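Hypothetical protein (Parabacteroides merdae, PDB 4OO3) is probably an NAD(P)-dependent oxidoreductase with a Rossmann-type nucleotide-binding domain and a C-terminal oxidoreductase domain, its substrate unknown. Local coordinates at residues A[3-8]-A[408-413]; A[142-147]-A[404-409]; A[187-192]-A[301-306]; A[248-253]-A[283-288]. One frame throughout, in Å; residues are numbered along the deposited sequence.

Contact 1: residues A[3-8]-A[408-413]; sequences EGFTGA and DYLKEG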
loop_
_atom_site.group_PDB
_atom_site.type_symbol
_atom_site.label_atom_id
_atom_site.label_comp_id
_atom_site.label_asym_id
_atom_site.label_seq_id
_atom_site.Cartn_x
_atom_site.Cartn_y
_atom_site.Cartn_z
ATOM N N GLU A 3 -26.042 -8.507 17.652
ATOM C CA GLU A 3 -25.019 -7.795 18.472
ATOM C C GLU A 3 -23.823 -7.404 17.606
ATOM O O GLU A 3 -23.555 -8.041 16.583
ATOM C CB GLU A 3 -24.558 -8.677 19.641
ATOM C CG GLU A 3 -24.255 -7.904 20.918
ATOM C CD GLU A 3 -25.516 -7.405 21.605
ATOM O OE1 GLU A 3 -26.297 -8.247 22.094
ATOM O OE2 GLU A 3 -25.727 -6.172 21.650
ATOM N N GLY A 4 -23.113 -6.356 18.021
ATOM C CA GLY A 4 -21.934 -5.880 17.299
ATOM C C GLY A 4 -20.687 -6.651 17.690
ATOM O O GLY A 4 -20.765 -7.777 18.172
ATOM N N PHE A 5 -19.530 -6.042 17.474
ATOM C CA PHE A 5 -18.263 -6.621 17.893
ATOM C C PHE A 5 -17.864 -5.988 19.223
ATOM O O PHE A 5 -18.066 -4.785 19.419
ATOM C CB PHE A 5 -17.187 -6.369 16.835
ATOM C CG PHE A 5 -17.502 -6.966 15.483
ATOM C CD1 PHE A 5 -17.212 -8.295 15.212
ATOM C CD2 PHE A 5 -18.080 -6.197 14.487
ATOM C CE1 PHE A 5 -17.492 -8.846 13.979
ATOM C CE2 PHE A 5 -18.364 -6.741 13.248
ATOM C CZ PHE A 5 -18.064 -8.067 12.994
ATOM N N THR A 6 -17.326 -6.800 20.135
ATOM C CA THR A 6 -16.880 -6.321 21.450
ATOM C C THR A 6 -15.446 -6.730 21.819
ATOM O O THR A 6 -14.925 -6.287 22.840
ATOM C CB THR A 6 -17.830 -6.807 22.568
ATOM O OG1 THR A 6 -17.903 -8.234 22.557
ATOM C CG2 THR A 6 -19.223 -6.247 22.377
ATOM N N GLY A 7 -14.803 -7.546 20.988
ATOM C CA GLY A 7 -13.501 -8.137 21.318
ATOM C C GLY A 7 -13.599 -9.579 21.782
ATOM O O GLY A 7 -12.584 -10.266 21.896
ATOM N N ALA A 8 -14.819 -10.040 22.053
ATOM C CA ALA A 8 -15.062 -11.428 22.439
ATOM C C ALA A 8 -14.370 -12.385 21.458
ATOM O O ALA A 8 -14.392 -12.142 20.249
ATOM C CB ALA A 8 -16.557 -11.706 22.479
ATOM N N ASP A 408 -9.637 -3.834 15.862
ATOM C CA ASP A 408 -10.035 -2.896 16.925
ATOM C C ASP A 408 -11.215 -2.062 16.484
ATOM O O ASP A 408 -12.218 -1.962 17.186
ATOM C CB ASP A 408 -8.899 -1.928 17.282
ATOM C CG ASP A 408 -8.082 -2.392 18.453
ATOM O OD1 ASP A 408 -8.680 -2.832 19.455
ATOM O OD2 ASP A 408 -6.842 -2.296 18.380
ATOM N N TYR A 409 -11.086 -1.447 15.316
ATOM C CA TYR A 409 -12.086 -0.492 14.886
ATOM C C TYR A 409 -13.419 -1.135 14.525
ATOM O O TYR A 409 -14.445 -0.452 14.516
ATOM C CB TYR A 409 -11.532 0.446 13.805
ATOM C CG TYR A 409 -10.883 1.643 14.466
ATOM C CD1 TYR A 409 -11.669 2.591 15.130
ATOM C CD2 TYR A 409 -9.502 1.801 14.498
ATOM C CE1 TYR A 409 -11.103 3.677 15.774
ATOM C CE2 TYR A 409 -8.927 2.888 15.145
ATOM C CZ TYR A 409 -9.731 3.823 15.779
ATOM O OH TYR A 409 -9.170 4.905 16.419
ATOM N N LEU A 410 -13.419 -2.443 14.284
ATOM C CA LEU A 410 -14.675 -3.187 14.184
ATOM C C LEU A 410 -15.504 -3.036 15.456
ATOM O O LEU A 410 -16.725 -2.921 15.380
ATOM C CB LEU A 410 -14.430 -4.677 13.901
ATOM C CG LEU A 410 -14.061 -5.077 12.469
ATOM C CD1 LEU A 410 -13.758 -6.568 12.413
ATOM C CD2 LEU A 410 -15.170 -4.701 11.492
ATOM N N LYS A 411 -14.843 -3.028 16.617
ATOM C CA LYS A 411 -15.538 -2.915 17.910
ATOM C C LYS A 411 -16.428 -1.673 17.972
ATOM O O LYS A 411 -17.590 -1.736 18.384
ATOM C CB LYS A 411 -14.546 -2.822 19.072
ATOM C CG LYS A 411 -13.638 -4.018 19.297
ATOM C CD LYS A 411 -12.843 -3.800 20.578
ATOM C CE LYS A 411 -11.894 -4.945 20.880
ATOM N NZ LYS A 411 -10.699 -4.954 19.992
ATOM N N GLU A 412 -15.855 -0.541 17.576
ATOM C CA GLU A 412 -16.556 0.733 17.620
ATOM C C GLU A 412 -17.510 0.860 16.438
ATOM O O GLU A 412 -18.478 1.613 16.497
ATOM C CB GLU A 412 -15.551 1.886 17.624
ATOM C CG GLU A 412 -15.899 3.010 18.587
ATOM C CD GLU A 412 -14.687 3.845 18.944
ATOM O OE1 GLU A 412 -13.995 4.317 18.015
ATOM O OE2 GLU A 412 -14.419 4.019 20.151
ATOM N N GLY A 413 -17.228 0.123 15.365
ATOM C CA GLY A 413 -18.065 0.128 14.163
ATOM C C GLY A 413 -17.716 1.246 13.196
ATOM O O GLY A 413 -18.169 1.243 12.051
HETATM O O HOH W 1 -19.412 -2.866 16.774
#
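Lys-411, in the last turn of helix 395-412, runs alongside the N-terminal segment 3-8 and touches it mainly with its methylenes. Its CB lies 4.0 Å from Phe-5 O; CG then comes up to the peptide joining Thr-6 to Gly-7, CD to Thr-6 O, and CE sits 3.6 Å from Gly-7 CA. The Lys-411 chain is extended to CE, then bends at its last torsion (chi4 74°). This turns Lys-411 NZ back into a 3.0 Å salt bridge with Asp-408 OD1. Gly-7 suits this passage, because a CB there would collide with Lys-411 CE, and its positive phi also favours glycine. Beside it, Phe-5 lays CD2 4.0 Å from Leu-410 CB, the two side chains crossing obliquely, and its ring reaches on to Asn-114 of strand 114-117. The helix end thus joins the N-terminal tail beside the Rossmann sheet. No direct hydrogen bond links the segments; a water accepts from Phe-5 N and donates to Lys-411 O, 2.7 Å away. With its ammonium paired internally, the helix holds the tail by methylene and ring contacts and one water bridge, a modest surface grip beside the bonds of Thr-6 N and Gly-7 N to Glu-11.

Contact 2: residues A[142-147]-A[404-409]; sequences NIMLYD and EHFLDY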
loop_
_atom_site.group_PDB
_atom_site.type_symbol
_atom_site.label_atom_id
_atom_site.label_comp_id
_atom_site.label_asym_id
_atom_site.label_seq_id
_atom_site.Cartn_x
_atom_site.Cartn_y
_atom_site.Cartn_z
ATOM N N ASN A 142 -23.864 0.764 8.456
ATOM C CA ASN A 142 -22.978 0.736 9.621
ATOM C C ASN A 142 -22.012 -0.445 9.609
ATOM O O ASN A 142 -21.847 -1.137 10.613
ATOM C CB ASN A 142 -23.787 0.757 10.920
ATOM C CG ASN A 142 -24.416 2.109 11.178
ATOM O OD1 ASN A 142 -25.638 2.236 11.255
ATOM N ND2 ASN A 142 -23.578 3.137 11.293
ATOM N N ILE A 143 -21.381 -0.665 8.458
ATOM C CA ILE A 143 -20.291 -1.626 8.337
ATOM C C ILE A 143 -19.056 -0.892 7.824
ATOM O O ILE A 143 -19.133 0.264 7.401
ATOM C CB ILE A 143 -20.661 -2.838 7.438
ATOM C CG1 ILE A 143 -21.128 -2.401 6.045
ATOM C CG2 ILE A 143 -21.745 -3.679 8.107
ATOM C CD1 ILE A 143 -21.435 -3.553 5.114
HETATM N N MSE A 144 -17.917 -1.558 7.885
HETATM C CA MSE A 144 -16.660 -0.934 7.552
HETATM C C MSE A 144 -16.110 -1.468 6.267
HETATM O O MSE A 144 -16.195 -2.661 5.995
HETATM C CB MSE A 144 -15.651 -1.217 8.646
HETATM C CG MSE A 144 -15.614 -0.064 9.637
HETATM SE SE MSE A 144 -14.431 -0.586 11.115
HETATM C CE MSE A 144 -12.858 -0.914 10.004
ATOM N N LEU A 145 -15.551 -0.561 5.474
ATOM C CA LEU A 145 -14.714 -0.895 4.327
ATOM C C LEU A 145 -13.350 -0.276 4.602
ATOM O O LEU A 145 -13.263 0.911 4.894
ATOM C CB LEU A 145 -15.317 -0.317 3.030
ATOM C CG LEU A 145 -14.475 -0.398 1.749
ATOM C CD1 LEU A 145 -14.053 -1.830 1.436
ATOM C CD2 LEU A 145 -15.246 0.185 0.579
ATOM N N TYR A 146 -12.290 -1.073 4.515
ATOM C CA TYR A 146 -10.943 -0.593 4.832
ATOM C C TYR A 146 -9.921 -1.206 3.894
ATOM O O TYR A 146 -10.072 -2.358 3.488
ATOM C CB TYR A 146 -10.592 -0.955 6.271
ATOM C CG TYR A 146 -9.523 -0.100 6.907
ATOM C CD1 TYR A 146 -9.599 1.284 6.865
ATOM C CD2 TYR A 146 -8.459 -0.670 7.596
ATOM C CE1 TYR A 146 -8.635 2.075 7.462
ATOM C CE2 TYR A 146 -7.487 0.120 8.195
ATOM C CZ TYR A 146 -7.586 1.490 8.119
ATOM O OH TYR A 146 -6.647 2.292 8.704
ATOM N N ASP A 147 -8.893 -0.438 3.539
ATOM C CA ASP A 147 -7.759 -1.006 2.820
ATOM C C ASP A 147 -6.494 -1.067 3.682
ATOM O O ASP A 147 -6.502 -0.688 4.843
ATOM C CB ASP A 147 -7.535 -0.339 1.443
ATOM C CG ASP A 147 -7.161 1.134 1.522
ATOM O OD1 ASP A 147 -6.914 1.679 2.623
ATOM O OD2 ASP A 147 -7.101 1.746 0.433
ATOM N N GLU A 404 -4.655 -5.613 12.972
ATOM C CA GLU A 404 -5.006 -5.327 14.372
ATOM C C GLU A 404 -5.792 -4.036 14.516
ATOM O O GLU A 404 -6.772 -3.986 15.263
ATOM C CB GLU A 404 -3.753 -5.203 15.231
ATOM C CG GLU A 404 -3.025 -6.510 15.476
ATOM C CD GLU A 404 -1.655 -6.296 16.095
ATOM O OE1 GLU A 404 -1.529 -5.417 16.978
ATOM O OE2 GLU A 404 -0.703 -7.003 15.687
ATOM N N HIS A 405 -5.350 -2.992 13.814
ATOM C CA HIS A 405 -6.061 -1.711 13.801
ATOM C C HIS A 405 -7.486 -1.918 13.286
ATOM O O HIS A 405 -8.438 -1.398 13.865
ATOM C CB HIS A 405 -5.295 -0.663 12.971
ATOM C CG HIS A 405 -5.975 0.675 12.889
ATOM N ND1 HIS A 405 -6.876 0.996 11.893
ATOM C CD2 HIS A 405 -5.871 1.783 13.666
ATOM C CE1 HIS A 405 -7.308 2.234 12.066
ATOM N NE2 HIS A 405 -6.711 2.735 13.134
ATOM N N PHE A 406 -7.628 -2.715 12.228
ATOM C CA PHE A 406 -8.940 -3.018 11.644
ATOM C C PHE A 406 -9.821 -3.800 12.615
ATOM O O PHE A 406 -10.989 -3.462 12.804
ATOM C CB PHE A 406 -8.776 -3.789 10.323
ATOM C CG PHE A 406 -10.076 -4.239 9.712
ATOM C CD1 PHE A 406 -10.840 -3.372 8.946
ATOM C CD2 PHE A 406 -10.541 -5.537 9.909
ATOM C CE1 PHE A 406 -12.035 -3.789 8.384
ATOM C CE2 PHE A 406 -11.737 -5.954 9.355
ATOM C CZ PHE A 406 -12.485 -5.080 8.589
ATOM N N LEU A 407 -9.263 -4.829 13.243
ATOM C CA LEU A 407 -10.013 -5.620 14.226
ATOM C C LEU A 407 -10.445 -4.811 15.457
ATOM O O LEU A 407 -11.492 -5.088 16.038
ATOM C CB LEU A 407 -9.204 -6.844 14.667
ATOM C CG LEU A 407 -8.949 -7.902 13.594
ATOM C CD1 LEU A 407 -7.916 -8.905 14.081
ATOM C CD2 LEU A 407 -10.238 -8.608 13.199
ATOM N N ASP A 408 -9.637 -3.834 15.862
ATOM C CA ASP A 408 -10.035 -2.896 16.925
ATOM C C ASP A 408 -11.215 -2.062 16.484
ATOM O O ASP A 408 -12.218 -1.962 17.186
ATOM C CB ASP A 408 -8.899 -1.928 17.282
ATOM C CG ASP A 408 -8.082 -2.392 18.453
ATOM O OD1 ASP A 408 -8.680 -2.832 19.455
ATOM O OD2 ASP A 408 -6.842 -2.296 18.380
ATOM N N TYR A 409 -11.086 -1.447 15.316
ATOM C CA TYR A 409 -12.086 -0.492 14.886
ATOM C C TYR A 409 -13.419 -1.135 14.525
ATOM O O TYR A 409 -14.445 -0.452 14.516
ATOM C CB TYR A 409 -11.532 0.446 13.805
ATOM C CG TYR A 409 -10.883 1.643 14.466
ATOM C CD1 TYR A 409 -11.669 2.591 15.130
ATOM C CD2 TYR A 409 -9.502 1.801 14.498
ATOM C CE1 TYR A 409 -11.103 3.677 15.774
ATOM C CE2 TYR A 409 -8.927 2.888 15.145
ATOM C CZ TYR A 409 -9.731 3.823 15.779
ATOM O OH TYR A 409 -9.170 4.905 16.419
#
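Met-144, present as selenomethionine, brings its tip against the Phe-406 ring of the helix: the chain is extended through chi2 and bends at chi3 (57°), which carries CE to 3.4 Å from Phe-406 CD1. SE, just before that bend, rests 3.4 Å from Tyr-409 O and also meets Tyr-409 CB. Phe-406 reaches across to the strand with CG anti to its backbone N (chi1 175°), and the CD1-CE1 side of its ring fits between two strand side chains, CD1 lying 3.6 Å from Tyr-146 CB. Met-144 and Tyr-146 alternate with Leu-145, which points the other way into helices 98-110 and 125-140; strand 145-147 is an edge strand of the parallel Rossmann sheet, and helix 395-412, from the C-terminal part of the chain, packs against one of its faces. The tyrosine ring reaches to His-405, one residue before Phe-406. Their planes are 28° apart but offset, with centroids 5.7 Å apart, so the rings barely overlap, and Tyr-146 OH lies 3.4 Å from His-405 CE1. The hydroxyl has its hydrogen bond with Glu-419. Behind the imidazole, Tyr-409 CD2 sits 3.2 Å above the plane of the His-405 ring, near its rim.

Contact 3: residues A[187-192]-A[301-306]; sequences SVHHLF and VSVIWN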
loop_
_atom_site.group_PDB
_atom_site.type_symbol
_atom_site.label_atom_id
_atom_site.label_comp_id
_atom_site.label_asym_id
_atom_site.label_seq_id
_atom_site.Cartn_x
_atom_site.Cartn_y
_atom_site.Cartn_z
ATOM N N SER A 187 9.756 5.421 -6.380
ATOM C CA SER A 187 10.072 4.041 -6.032
ATOM C C SER A 187 10.429 3.252 -7.275
ATOM O O SER A 187 9.842 3.458 -8.336
ATOM C CB SER A 187 8.884 3.373 -5.341
ATOM O OG SER A 187 8.430 4.147 -4.257
ATOM N N VAL A 188 11.403 2.358 -7.132
ATOM C CA VAL A 188 11.727 1.371 -8.154
ATOM C C VAL A 188 11.555 -0.009 -7.524
ATOM O O VAL A 188 12.289 -0.367 -6.596
ATOM C CB VAL A 188 13.169 1.529 -8.661
ATOM C CG1 VAL A 188 13.454 0.546 -9.789
ATOM C CG2 VAL A 188 13.415 2.962 -9.118
ATOM N N HIS A 189 10.575 -0.761 -8.023
ATOM C CA HIS A 189 10.288 -2.118 -7.562
ATOM C C HIS A 189 10.655 -3.118 -8.641
ATOM O O HIS A 189 10.926 -2.737 -9.771
ATOM C CB HIS A 189 8.808 -2.251 -7.214
ATOM C CG HIS A 189 8.402 -1.429 -6.033
ATOM N ND1 HIS A 189 8.711 -1.788 -4.740
ATOM C CD2 HIS A 189 7.733 -0.255 -5.949
ATOM C CE1 HIS A 189 8.244 -0.874 -3.908
ATOM N NE2 HIS A 189 7.645 0.067 -4.617
ATOM N N HIS A 190 10.660 -4.400 -8.286
ATOM C CA HIS A 190 11.090 -5.453 -9.203
ATOM C C HIS A 190 10.125 -6.636 -9.245
ATOM O O HIS A 190 9.625 -7.075 -8.216
ATOM C CB HIS A 190 12.512 -5.890 -8.860
ATOM C CG HIS A 190 13.514 -4.794 -9.034
ATOM N ND1 HIS A 190 13.800 -3.884 -8.039
ATOM C CD2 HIS A 190 14.253 -4.424 -10.107
ATOM C CE1 HIS A 190 14.693 -3.019 -8.484
ATOM N NE2 HIS A 190 14.982 -3.321 -9.736
ATOM N N LEU A 191 9.860 -7.133 -10.455
ATOM C CA LEU A 191 8.834 -8.155 -10.669
ATOM C C LEU A 191 9.309 -9.508 -10.173
ATOM O O LEU A 191 8.538 -10.254 -9.567
ATOM C CB LEU A 191 8.462 -8.248 -12.152
ATOM C CG LEU A 191 7.878 -6.980 -12.788
ATOM C CD1 LEU A 191 8.093 -6.976 -14.292
ATOM C CD2 LEU A 191 6.405 -6.830 -12.454
ATOM N N PHE A 192 10.579 -9.809 -10.418
ATOM C CA PHE A 192 11.161 -11.097 -10.067
ATOM C C PHE A 192 12.236 -10.957 -8.990
ATOM O O PHE A 192 13.211 -10.217 -9.162
ATOM C CB PHE A 192 11.771 -11.757 -11.309
ATOM C CG PHE A 192 12.335 -13.120 -11.043
ATOM C CD1 PHE A 192 11.505 -14.149 -10.623
ATOM C CD2 PHE A 192 13.691 -13.372 -11.187
ATOM C CE1 PHE A 192 12.012 -15.409 -10.364
ATOM C CE2 PHE A 192 14.206 -14.633 -10.931
ATOM C CZ PHE A 192 13.365 -15.655 -10.520
ATOM N N VAL A 301 4.545 11.857 -7.367
ATOM C CA VAL A 301 4.803 10.461 -7.037
ATOM C C VAL A 301 5.120 9.669 -8.290
ATOM O O VAL A 301 4.586 9.948 -9.363
ATOM C CB VAL A 301 3.636 9.800 -6.278
ATOM C CG1 VAL A 301 3.321 10.583 -5.013
ATOM C CG2 VAL A 301 2.405 9.675 -7.160
ATOM N N SER A 302 5.984 8.669 -8.138
ATOM C CA SER A 302 6.472 7.905 -9.269
ATOM C C SER A 302 6.783 6.452 -8.883
ATOM O O SER A 302 7.292 6.177 -7.790
ATOM C CB SER A 302 7.722 8.589 -9.823
ATOM O OG SER A 302 8.328 7.803 -10.824
ATOM N N VAL A 303 6.475 5.532 -9.797
ATOM C CA VAL A 303 6.708 4.109 -9.583
ATOM C C VAL A 303 7.253 3.477 -10.857
ATOM O O VAL A 303 6.669 3.626 -11.924
ATOM C CB VAL A 303 5.420 3.362 -9.175
ATOM C CG1 VAL A 303 5.705 1.874 -9.014
ATOM C CG2 VAL A 303 4.847 3.928 -7.877
ATOM N N ILE A 304 8.380 2.781 -10.727
ATOM C CA ILE A 304 8.944 1.987 -11.801
ATOM C C ILE A 304 9.018 0.521 -11.359
ATOM O O ILE A 304 9.426 0.220 -10.238
ATOM C CB ILE A 304 10.346 2.496 -12.199
ATOM C CG1 ILE A 304 10.225 3.889 -12.835
ATOM C CG2 ILE A 304 11.028 1.511 -13.145
ATOM C CD1 ILE A 304 11.537 4.549 -13.203
ATOM N N TRP A 305 8.607 -0.375 -12.252
ATOM C CA TRP A 305 8.752 -1.805 -12.064
ATOM C C TRP A 305 9.713 -2.351 -13.110
ATOM O O TRP A 305 9.381 -2.445 -14.295
ATOM C CB TRP A 305 7.392 -2.503 -12.182
ATOM C CG TRP A 305 6.565 -2.432 -10.922
ATOM C CD1 TRP A 305 5.675 -1.460 -10.578
ATOM C CD2 TRP A 305 6.565 -3.374 -9.849
ATOM N NE1 TRP A 305 5.117 -1.736 -9.352
ATOM C CE2 TRP A 305 5.653 -2.906 -8.881
ATOM C CE3 TRP A 305 7.260 -4.564 -9.603
ATOM C CZ2 TRP A 305 5.405 -3.594 -7.695
ATOM C CZ3 TRP A 305 7.017 -5.243 -8.422
ATOM C CH2 TRP A 305 6.097 -4.758 -7.482
ATOM N N ASN A 306 10.918 -2.691 -12.678
ATOM C CA ASN A 306 11.842 -3.400 -13.540
ATOM C C ASN A 306 11.693 -4.900 -13.311
ATOM O O ASN A 306 10.999 -5.325 -12.385
ATOM C CB ASN A 306 13.273 -2.917 -13.306
ATOM C CG ASN A 306 13.493 -1.502 -13.808
ATOM O OD1 ASN A 306 12.992 -1.117 -14.867
ATOM N ND2 ASN A 306 14.245 -0.719 -13.049
HETATM O O HOH W 2 10.079 6.096 -9.723
#
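Five backbone hydrogen bonds pair Ser-187 to Leu-191 with Ser-302 to Asn-306 as parallel neighbours in the mixed sheet of the C-terminal domain. The shortest, His-189 N to Ile-304 O at 2.7 Å, is nearly straight at 164°; Leu-191 N extends the ladder to Asn-306 O, 2.9 Å away. At the other end a water donates to Ser-187 O and also bonds Ser-302 OG. Ser-187 OG is held by His-317 and His-190 ND1 by Asp-315. On the face carrying His-189, Trp-305 CG lies opposite its carbonyl carbon (chi1 -81°), which swings the indole over the neighbouring strand: His-189 CB sits 3.4 Å from the six-membered ring centroid, a CH-pi contact almost exactly over the centre. Leu-191 CD2 meets Trp-305 CE3 at 3.7 Å. Replacing this tryptophan with an alanine would probably strip the cover from His-189 CB and Leu-191 and open a gap on this face. On the other face, His-190 and Asn-306 lie side by side, and Val-188 CG1 touches Asn-306 ND2 at 3.6 Å.

Contact 4: residues A[248-253]-A[283-288]; sequences ANRWTT and KVYCNG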
loop_
_atom_site.group_PDB
_atom_site.type_symbol
_atom_site.label_atom_id
_atom_site.label_comp_id
_atom_site.label_asym_id
_atom_site.label_seq_id
_atom_site.Cartn_x
_atom_site.Cartn_y
_atom_site.Cartn_z
ATOM N N ALA A 248 0.593 13.680 -15.676
ATOM C CA ALA A 248 0.657 12.249 -15.462
ATOM C C ALA A 248 1.218 11.536 -16.678
ATOM O O ALA A 248 0.927 11.911 -17.814
ATOM C CB ALA A 248 -0.726 11.708 -15.118
ATOM N N ASN A 249 2.029 10.510 -16.430
ATOM C CA ASN A 249 2.590 9.688 -17.492
ATOM C C ASN A 249 2.505 8.213 -17.147
ATOM O O ASN A 249 2.481 7.839 -15.971
ATOM C CB ASN A 249 4.042 10.075 -17.759
ATOM C CG ASN A 249 4.179 11.511 -18.222
ATOM O OD1 ASN A 249 3.959 11.819 -19.393
ATOM N ND2 ASN A 249 4.525 12.396 -17.308
ATOM N N ARG A 250 2.438 7.390 -18.188
ATOM C CA ARG A 250 2.449 5.945 -18.058
ATOM C C ARG A 250 3.355 5.375 -19.137
ATOM O O ARG A 250 3.386 5.875 -20.259
ATOM C CB ARG A 250 1.033 5.386 -18.193
ATOM C CG ARG A 250 0.305 5.793 -19.468
ATOM C CD ARG A 250 -1.162 5.399 -19.406
ATOM N NE ARG A 250 -1.371 3.990 -19.736
ATOM C CZ ARG A 250 -1.498 3.514 -20.975
ATOM N NH1 ARG A 250 -1.422 4.310 -22.030
ATOM N NH2 ARG A 250 -1.684 2.217 -21.164
ATOM N N TRP A 251 4.115 4.345 -18.795
ATOM C CA TRP A 251 5.008 3.730 -19.764
ATOM C C TRP A 251 5.246 2.272 -19.417
ATOM O O TRP A 251 4.810 1.792 -18.365
ATOM C CB TRP A 251 6.325 4.515 -19.898
ATOM C CG TRP A 251 7.204 4.553 -18.679
ATOM C CD1 TRP A 251 8.285 3.750 -18.413
ATOM C CD2 TRP A 251 7.098 5.459 -17.576
ATOM N NE1 TRP A 251 8.845 4.098 -17.208
ATOM C CE2 TRP A 251 8.137 5.146 -16.676
ATOM C CE3 TRP A 251 6.227 6.512 -17.263
ATOM C CZ2 TRP A 251 8.321 5.841 -15.476
ATOM C CZ3 TRP A 251 6.411 7.198 -16.080
ATOM C CH2 TRP A 251 7.448 6.860 -15.197
ATOM N N THR A 252 5.925 1.571 -20.319
ATOM C CA THR A 252 5.981 0.124 -20.267
ATOM C C THR A 252 7.316 -0.428 -19.790
ATOM O O THR A 252 8.340 0.253 -19.829
ATOM C CB THR A 252 5.679 -0.489 -21.648
ATOM O OG1 THR A 252 6.642 -0.036 -22.601
ATOM C CG2 THR A 252 4.278 -0.107 -22.107
ATOM N N THR A 253 7.271 -1.670 -19.316
ATOM C CA THR A 253 8.457 -2.467 -19.077
ATOM C C THR A 253 8.356 -3.664 -20.016
ATOM O O THR A 253 7.331 -4.345 -20.050
ATOM C CB THR A 253 8.544 -2.928 -17.609
ATOM O OG1 THR A 253 8.626 -1.781 -16.753
ATOM C CG2 THR A 253 9.762 -3.813 -17.380
ATOM N N LYS A 283 4.774 -6.083 -23.351
ATOM C CA LYS A 283 4.897 -4.690 -22.915
ATOM C C LYS A 283 3.821 -4.382 -21.884
ATOM O O LYS A 283 2.635 -4.323 -22.219
ATOM C CB LYS A 283 4.721 -3.741 -24.098
ATOM C CG LYS A 283 5.678 -3.983 -25.242
ATOM C CD LYS A 283 7.003 -3.276 -25.034
ATOM C CE LYS A 283 7.865 -3.367 -26.282
ATOM N NZ LYS A 283 8.601 -2.099 -26.517
ATOM N N VAL A 284 4.237 -4.172 -20.637
ATOM C CA VAL A 284 3.313 -4.008 -19.521
ATOM C C VAL A 284 3.390 -2.574 -19.041
ATOM O O VAL A 284 4.485 -2.092 -18.747
ATOM C CB VAL A 284 3.696 -4.944 -18.358
ATOM C CG1 VAL A 284 2.748 -4.779 -17.172
ATOM C CG2 VAL A 284 3.709 -6.383 -18.835
ATOM N N TYR A 285 2.239 -1.903 -18.956
ATOM C CA TYR A 285 2.163 -0.530 -18.435
ATOM C C TYR A 285 2.164 -0.516 -16.908
ATOM O O TYR A 285 1.218 -0.046 -16.272
ATOM C CB TYR A 285 0.932 0.205 -18.979
ATOM C CG TYR A 285 1.121 0.827 -20.346
ATOM C CD1 TYR A 285 0.839 0.108 -21.512
ATOM C CD2 TYR A 285 1.568 2.142 -20.477
ATOM C CE1 TYR A 285 1.002 0.678 -22.763
ATOM C CE2 TYR A 285 1.734 2.723 -21.726
ATOM C CZ TYR A 285 1.450 1.986 -22.863
ATOM O OH TYR A 285 1.616 2.553 -24.100
ATOM N N CYS A 286 3.257 -1.020 -16.339
ATOM C CA CYS A 286 3.446 -1.114 -14.892
ATOM C C CYS A 286 4.272 0.053 -14.337
ATOM O O CYS A 286 4.737 -0.005 -13.210
ATOM C CB CYS A 286 4.126 -2.450 -14.536
ATOM S SG CYS A 286 5.662 -2.796 -15.435
ATOM N N ASN A 287 4.455 1.108 -15.124
ATOM C CA ASN A 287 5.193 2.284 -14.675
ATOM C C ASN A 287 4.321 3.513 -14.832
ATOM O O ASN A 287 3.516 3.590 -15.754
ATOM C CB ASN A 287 6.465 2.470 -15.496
ATOM C CG ASN A 287 7.285 1.207 -15.600
ATOM O OD1 ASN A 287 7.972 0.825 -14.662
ATOM N ND2 ASN A 287 7.224 0.558 -16.747
ATOM N N GLY A 288 4.464 4.469 -13.925
ATOM C CA GLY A 288 3.771 5.737 -14.072
ATOM C C GLY A 288 4.198 6.758 -13.038
ATOM O O GLY A 288 4.847 6.413 -12.054
#
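Tyr-285 is sandwiched between two side chains of strand 243-255. Over one face the Arg-250 guanidinium lies flat, its plane 11° from the ring and CZ 3.5 Å from the ring centroid, a cation-pi stack; over the opposite face Thr-252 brings CG2 to 3.4 Å from that centroid. A bend at chi3 (-81°) lays the Arg-250 guanidinium down on the ring, while its NE forms a salt bridge with Glu-214. The other face carries Trp-251 and Asn-287, which cross at about a right angle with indole and amide planes nearly parallel. Asn-287 CB packs under the five-membered ring, 3.4 Å from its centroid, and Gly-288 underlies the rest of the indole. A serine in place of Trp-251 would probably uncover Asn-287 CB and Gly-288 and open a gap there. The Asn-287 amide spans a beta bulge between the antiparallel pairs Trp-251/Asn-287 and Thr-253/Val-284: ND2 donates to Thr-253 OG1 at 2.7 Å and to Trp-251 O at 3.2 Å, while OD1 accepts from Trp-305 N. Where the backbone bond from Asn-287 N to Trp-251 O is weak, at the bulge, the amide thus adds its own bonds; the arginine's charge is probably balanced by Glu-214.

Overall arrangement
From the N terminus, residues 3-8 wait some 400 residues for their partner, so contact 1 closes nearly the whole chain, bringing the tail to the end of helix 395-412. Contact 2 opens at the last strand of the Rossmann sheet and closes on the same helix, sharing Asp-408 and Tyr-409 with contact 1; their centres are 9 Å apart. Within both loops falls contact 3, joining strands 183-190 and 297-306, and within that contact 4, joining 243-255 to 282-294. Contacts 3 and 4 meet in one mixed sheet through the backbone N and O of Trp-305, hydrogen-bonded to the side chains of Asn-287 and Thr-253. This pair lies across the chain's centre from contacts 1 and 2.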